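Local coordinates for protein terminase, large subunit (Enterobacteria phage P22, PDB 4DKW) that cuts viral DNA through its C-terminal nuclease domain, the part described here, and as a full-length protein drives ATP-powered packaging of the genome into empty capsids, at residues 123-128 with 165-170; 82-87 with 180-185. All coordinates share one frame; numbering follows the deposited sequence.

Contact 1 (123-128 with 165-170); sequences NSVESG and IVKTND
Ile165 meets Val125 and Glu126 in a small surface contact between the first turn of helix 125-137 and the loop that leads into helix 171-181. The apolar part is a methyl contact, with Val125 CG1 lying 3.6 Å from Ile165 CD1. CG1 of Val125 stands anti to the backbone N (chi1 -179°), and this turns it to Ile165 while CG2 serves Lys167. The extended Lys167 chain brings NZ to 3.9 Å from Val125 CG2, a van der Waals approach. Glu126 adds a further packing contact. Its chain bends at chi2 (-71°) and runs past Ile165 in the opposite direction, so that OE2 comes 3.5 Å from Ile165 CD1. The polar bond of that carboxylate is a salt bridge to Arg159 of strand 158-159, whose side chain Ile165 also touches. Within 123-128, Ser124 is the N-cap of the helix, and its OG accepts from Ser127 N at 2.9 Å. The Lys167 side chain lies about 8 Å from a bound magnesium ion at the nearest atoms. The join rests on van der Waals packing round Ile165 and Val125, not on polar bonds between the segments. The Lys167 ammonium group, if charged, would add positive potential near the metal site.

Contact 2 (82-87 with 180-185); sequences PVAWPH and YMMRRF
Ala84 packs against Met182 where strand 82-84 passes the end of helix 171-181. Ala84 has the most surface buried by the contact, followed by Met182 and Phe185. The methyl CB of Ala84 sits 3.7 Å from Met182 CG and 3.8 Å from Met182 CB. The base of the methionine therefore does the touching. Its CG is anti to the carbonyl carbon (chi1 -67°), and the chain then bends at both chi2 and chi3. Met182 breaks the helical run, and its carbonyl O accepts from Phe185 N at 2.8 Å in the 3-10 turn that follows. Phe185 takes part through its backbone: its O lies 3.6 Å from Pro82 CG. The phenyl ring is turned off the strand. At the helix end, Arg183 NH1 donates a hydrogen bond to Tyr180 O at 2.9 Å from above the carbonyl plane, while Arg183 N reaches the same oxygen from the opposite face. Strand 82-84 pairs in parallel with strands 27-33 and 110-111. Met182, just past helix 171-181, touches Ala84 of strand 82-84 and Ile29 of strand 27-33, two adjacent strands. A helix end thus lies on the central mixed sheet of the RNase H-like nuclease domain.

Overall arrangement
Both contacts lie in the RNase H-like nuclease domain, with centres 15 Å apart. Both segments of contact 1 fall between those of contact 2: the order is 82-87, 123-128, 165-170, 180-185. Helix 171-181 links them, since 165-170 leads into it and 180-185 ends it. They also touch directly, with Asn123 CA 3.7 Å from Met181 CE. Contact 1 is at the surface, whereas contact 2 is partly buried against the central sheet. Asp171, at the start of the shared helix, and Asp33, on strand 27-33, bind magnesium. The contacts lie near the two ends of helix 171-181, which carries the metal ligand Asp171.

Contact 1 (123-128 with 165-170)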
loop_
_atom_site.group_PDB
_atom_site.type_symbol
_atom_site.label_atom_id
_atom_site.label_comp_id
_atom_site.label_asym_id
_atom_site.label_seq_id
_atom_site.Cartn_x
_atom_site.Cartn_y
_atom_site.Cartn_z
ATOM N N ASN A 123 10.897 1.197 -10.214
ATOM C CA ASN A 123 10.203 1.442 -8.950
ATOM C C ASN A 123 9.963 2.930 -8.682
ATOM O O ASN A 123 9.778 3.342 -7.538
ATOM C CB ASN A 123 10.927 0.764 -7.771
ATOM C CG ASN A 123 12.230 1.471 -7.381
ATOM O OD1 ASN A 123 12.765 2.287 -8.136
ATOM N ND2 ASN A 123 12.744 1.152 -6.197
ATOM N N SER A 124 9.951 3.725 -9.749
ATOM C CA SER A 124 9.669 5.160 -9.655
ATOM C C SER A 124 8.449 5.533 -8.790
ATOM O O SER A 124 7.326 5.102 -9.061
ATOM C CB SER A 124 9.477 5.734 -11.056
ATOM O OG SER A 124 9.053 7.082 -11.003
ATOM N N VAL A 125 8.676 6.333 -7.752
ATOM C CA VAL A 125 7.578 6.877 -6.956
ATOM C C VAL A 125 6.726 7.823 -7.810
ATOM O O VAL A 125 5.500 7.751 -7.798
ATOM C CB VAL A 125 8.095 7.629 -5.716
ATOM C CG1 VAL A 125 6.931 8.175 -4.893
ATOM C CG2 VAL A 125 8.971 6.714 -4.880
ATOM N N GLU A 126 7.387 8.706 -8.549
ATOM C CA GLU A 126 6.702 9.644 -9.442
ATOM C C GLU A 126 5.744 8.922 -10.389
ATOM O O GLU A 126 4.608 9.339 -10.574
ATOM C CB GLU A 126 7.712 10.478 -10.255
ATOM C CG GLU A 126 8.481 11.531 -9.439
ATOM C CD GLU A 126 7.614 12.700 -8.995
ATOM O OE1 GLU A 126 6.507 12.873 -9.550
ATOM O OE2 GLU A 126 8.035 13.455 -8.089
ATOM N N SER A 127 6.207 7.828 -10.982
ATOM C CA SER A 127 5.383 7.067 -11.911
ATOM C C SER A 127 4.148 6.467 -11.226
ATOM O O SER A 127 3.042 6.499 -11.774
ATOM C CB SER A 127 6.214 5.973 -12.592
ATOM O OG SER A 127 5.617 5.601 -13.819
ATOM N N GLY A 128 4.341 5.915 -10.033
ATOM C CA GLY A 128 3.237 5.400 -9.238
ATOM C C GLY A 128 2.211 6.459 -8.861
ATOM O O GLY A 128 1.005 6.227 -8.906
ATOM N N ILE A 165 8.680 15.539 -4.049
ATOM C CA ILE A 165 7.816 14.922 -3.043
ATOM C C ILE A 165 8.454 15.071 -1.674
ATOM O O ILE A 165 9.643 14.814 -1.507
ATOM C CB ILE A 165 7.632 13.412 -3.296
ATOM C CG1 ILE A 165 6.966 13.155 -4.647
ATOM C CG2 ILE A 165 6.801 12.776 -2.182
ATOM C CD1 ILE A 165 7.218 11.787 -5.177
ATOM N N VAL A 166 7.677 15.517 -0.700
ATOM C CA VAL A 166 8.143 15.543 0.678
ATOM C C VAL A 166 7.753 14.202 1.296
ATOM O O VAL A 166 6.568 13.891 1.464
ATOM C CB VAL A 166 7.555 16.734 1.464
ATOM C CG1 VAL A 166 7.894 16.625 2.944
ATOM C CG2 VAL A 166 8.084 18.042 0.896
ATOM N N LYS A 167 8.761 13.396 1.601
ATOM C CA LYS A 167 8.530 12.025 2.027
ATOM C C LYS A 167 8.363 11.863 3.534
ATOM O O LYS A 167 9.229 11.320 4.202
ATOM C CB LYS A 167 9.624 11.117 1.455
ATOM C CG LYS A 167 9.454 10.950 -0.047
ATOM C CD LYS A 167 10.603 10.256 -0.717
ATOM C CE LYS A 167 10.229 9.940 -2.165
ATOM N NZ LYS A 167 11.273 9.118 -2.856
ATOM N N THR A 168 7.231 12.361 4.042
ATOM C CA THR A 168 6.799 12.204 5.434
ATOM C C THR A 168 5.309 11.862 5.438
ATOM O O THR A 168 4.617 12.145 4.460
ATOM C CB THR A 168 6.953 13.502 6.236
ATOM O OG1 THR A 168 6.165 14.535 5.626
ATOM C CG2 THR A 168 8.397 13.932 6.284
ATOM N N ASN A 169 4.828 11.285 6.544
ATOM C CA ASN A 169 3.438 10.854 6.680
ATOM C C ASN A 169 2.968 10.127 5.440
ATOM O O ASN A 169 1.922 10.467 4.892
ATOM C CB ASN A 169 2.515 12.047 6.911
ATOM C CG ASN A 169 2.887 12.840 8.133
ATOM O OD1 ASN A 169 3.286 14.006 8.038
ATOM N ND2 ASN A 169 2.761 12.217 9.296
ATOM N N ASP A 170 3.751 9.150 4.988
ATOM C CA ASP A 170 3.488 8.517 3.705
ATOM C C ASP A 170 3.661 7.006 3.715
ATOM O O ASP A 170 3.895 6.401 2.678
ATOM C CB ASP A 170 4.363 9.147 2.617
ATOM C CG ASP A 170 5.844 8.971 2.875
ATOM O OD1 ASP A 170 6.204 8.477 3.956
ATOM O OD2 ASP A 170 6.653 9.337 1.991
#

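Contact 2 (82-87 with 180-185)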
loop_
_atom_site.group_PDB
_atom_site.type_symbol
_atom_site.label_atom_id
_atom_site.label_comp_id
_atom_site.label_asym_id
_atom_site.label_seq_id
_atom_site.Cartn_x
_atom_site.Cartn_y
_atom_site.Cartn_z
ATOM N N PRO A 82 -0.712 -12.549 -0.695
ATOM C CA PRO A 82 0.662 -12.168 -1.062
ATOM C C PRO A 82 0.957 -10.733 -0.631
ATOM O O PRO A 82 0.074 -9.876 -0.730
ATOM C CB PRO A 82 0.667 -12.263 -2.592
ATOM C CG PRO A 82 -0.531 -13.084 -2.944
ATOM C CD PRO A 82 -1.538 -12.849 -1.876
ATOM N N VAL A 83 2.170 -10.476 -0.153
ATOM C CA VAL A 83 2.522 -9.156 0.361
ATOM C C VAL A 83 3.645 -8.502 -0.435
ATOM O O VAL A 83 4.728 -9.074 -0.578
ATOM C CB VAL A 83 2.953 -9.228 1.840
ATOM C CG1 VAL A 83 3.344 -7.846 2.360
ATOM C CG2 VAL A 83 1.842 -9.826 2.678
ATOM N N ALA A 84 3.378 -7.309 -0.963
ATOM C CA ALA A 84 4.406 -6.510 -1.637
ATOM C C ALA A 84 5.169 -5.703 -0.585
ATOM O O ALA A 84 4.606 -5.339 0.444
ATOM C CB ALA A 84 3.777 -5.580 -2.695
ATOM N N TRP A 85 6.449 -5.446 -0.829
ATOM C CA TRP A 85 7.286 -4.769 0.154
ATOM C C TRP A 85 8.476 -4.087 -0.518
ATOM O O TRP A 85 8.905 -4.508 -1.594
ATOM C CB TRP A 85 7.762 -5.767 1.205
ATOM C CG TRP A 85 8.327 -7.007 0.629
ATOM C CD1 TRP A 85 7.656 -8.144 0.316
ATOM C CD2 TRP A 85 9.699 -7.241 0.300
ATOM N NE1 TRP A 85 8.530 -9.085 -0.200
ATOM C CE2 TRP A 85 9.789 -8.551 -0.216
ATOM C CE3 TRP A 85 10.857 -6.468 0.387
ATOM C CZ2 TRP A 85 10.997 -9.099 -0.641
ATOM C CZ3 TRP A 85 12.048 -7.011 -0.030
ATOM C CH2 TRP A 85 12.111 -8.316 -0.538
ATOM N N PRO A 86 9.010 -3.023 0.110
ATOM C CA PRO A 86 10.034 -2.181 -0.516
ATOM C C PRO A 86 11.465 -2.609 -0.237
ATOM O O PRO A 86 11.693 -3.642 0.393
ATOM C CB PRO A 86 9.826 -0.848 0.187
ATOM C CG PRO A 86 9.461 -1.259 1.572
ATOM C CD PRO A 86 8.554 -2.446 1.389
ATOM N N HIS A 87 12.396 -1.791 -0.732
ATOM C CA HIS A 87 13.779 -1.742 -0.274
ATOM C C HIS A 87 14.694 -2.675 -1.015
ATOM O O HIS A 87 14.929 -3.803 -0.591
ATOM C CB HIS A 87 13.870 -2.011 1.219
ATOM C CG HIS A 87 14.696 -1.023 1.974
ATOM N ND1 HIS A 87 15.285 0.070 1.365
ATOM C CD2 HIS A 87 15.031 -0.963 3.274
ATOM C CE1 HIS A 87 15.951 0.756 2.276
ATOM N NE2 HIS A 87 15.817 0.155 3.443
ATOM N N TYR A 180 -0.192 -1.737 -5.556
ATOM C CA TYR A 180 -0.573 -1.396 -6.916
ATOM C C TYR A 180 0.500 -1.822 -7.939
ATOM O O TYR A 180 0.193 -2.403 -8.985
ATOM C CB TYR A 180 -0.886 0.104 -7.025
ATOM C CG TYR A 180 -1.099 0.558 -8.451
ATOM C CD1 TYR A 180 -2.272 0.260 -9.119
ATOM C CD2 TYR A 180 -0.120 1.279 -9.132
ATOM C CE1 TYR A 180 -2.464 0.645 -10.428
ATOM C CE2 TYR A 180 -0.310 1.687 -10.451
ATOM C CZ TYR A 180 -1.485 1.356 -11.086
ATOM O OH TYR A 180 -1.713 1.731 -12.385
ATOM N N MET A 181 1.758 -1.535 -7.636
ATOM C CA MET A 181 2.855 -1.881 -8.536
ATOM C C MET A 181 2.927 -3.377 -8.778
ATOM O O MET A 181 3.198 -3.831 -9.895
ATOM C CB MET A 181 4.180 -1.401 -7.959
ATOM C CG MET A 181 4.323 0.111 -7.953
ATOM S SD MET A 181 5.719 0.657 -6.946
ATOM C CE MET A 181 7.075 -0.128 -7.790
ATOM N N MET A 182 2.667 -4.139 -7.722
ATOM C CA MET A 182 2.788 -5.591 -7.768
ATOM C C MET A 182 1.460 -6.306 -8.014
ATOM O O MET A 182 1.345 -7.497 -7.743
ATOM C CB MET A 182 3.411 -6.101 -6.469
ATOM C CG MET A 182 4.847 -5.677 -6.282
ATOM S SD MET A 182 5.993 -6.534 -7.390
ATOM C CE MET A 182 6.453 -7.968 -6.425
ATOM N N ARG A 183 0.477 -5.584 -8.546
ATOM C CA ARG A 183 -0.865 -6.122 -8.739
ATOM C C ARG A 183 -0.911 -7.376 -9.611
ATOM O O ARG A 183 -1.882 -8.131 -9.555
ATOM C CB ARG A 183 -1.813 -5.046 -9.275
ATOM C CG ARG A 183 -1.493 -4.538 -10.665
ATOM C CD ARG A 183 -2.356 -3.348 -10.989
ATOM N NE ARG A 183 -2.133 -2.837 -12.341
ATOM C CZ ARG A 183 -1.115 -2.055 -12.691
ATOM N NH1 ARG A 183 -0.204 -1.697 -11.794
ATOM N NH2 ARG A 183 -1.001 -1.633 -13.942
ATOM N N ARG A 184 0.145 -7.622 -10.388
ATOM C CA ARG A 184 0.202 -8.842 -11.208
ATOM C C ARG A 184 0.295 -10.104 -10.341
ATOM O O ARG A 184 0.067 -11.216 -10.824
ATOM C CB ARG A 184 1.365 -8.794 -12.206
ATOM C CG ARG A 184 2.756 -8.663 -11.556
ATOM C CD ARG A 184 3.822 -8.275 -12.577
ATOM N NE ARG A 184 5.148 -8.131 -11.975
ATOM C CZ ARG A 184 5.558 -7.043 -11.327
ATOM N NH1 ARG A 184 4.738 -6.006 -11.188
ATOM N NH2 ARG A 184 6.785 -6.989 -10.809
ATOM N N PHE A 185 0.639 -9.919 -9.064
ATOM C CA PHE A 185 0.725 -11.017 -8.105
ATOM C C PHE A 185 -0.519 -11.161 -7.222
ATOM O O PHE A 185 -0.611 -12.100 -6.426
ATOM C CB PHE A 185 1.982 -10.899 -7.245
ATOM C CG PHE A 185 3.249 -11.017 -8.029
ATOM C CD1 PHE A 185 3.649 -12.238 -8.541
ATOM C CD2 PHE A 185 4.029 -9.902 -8.272
ATOM C CE1 PHE A 185 4.801 -12.347 -9.265
ATOM C CE2 PHE A 185 5.179 -10.011 -8.999
ATOM C CZ PHE A 185 5.589 -11.240 -9.494
#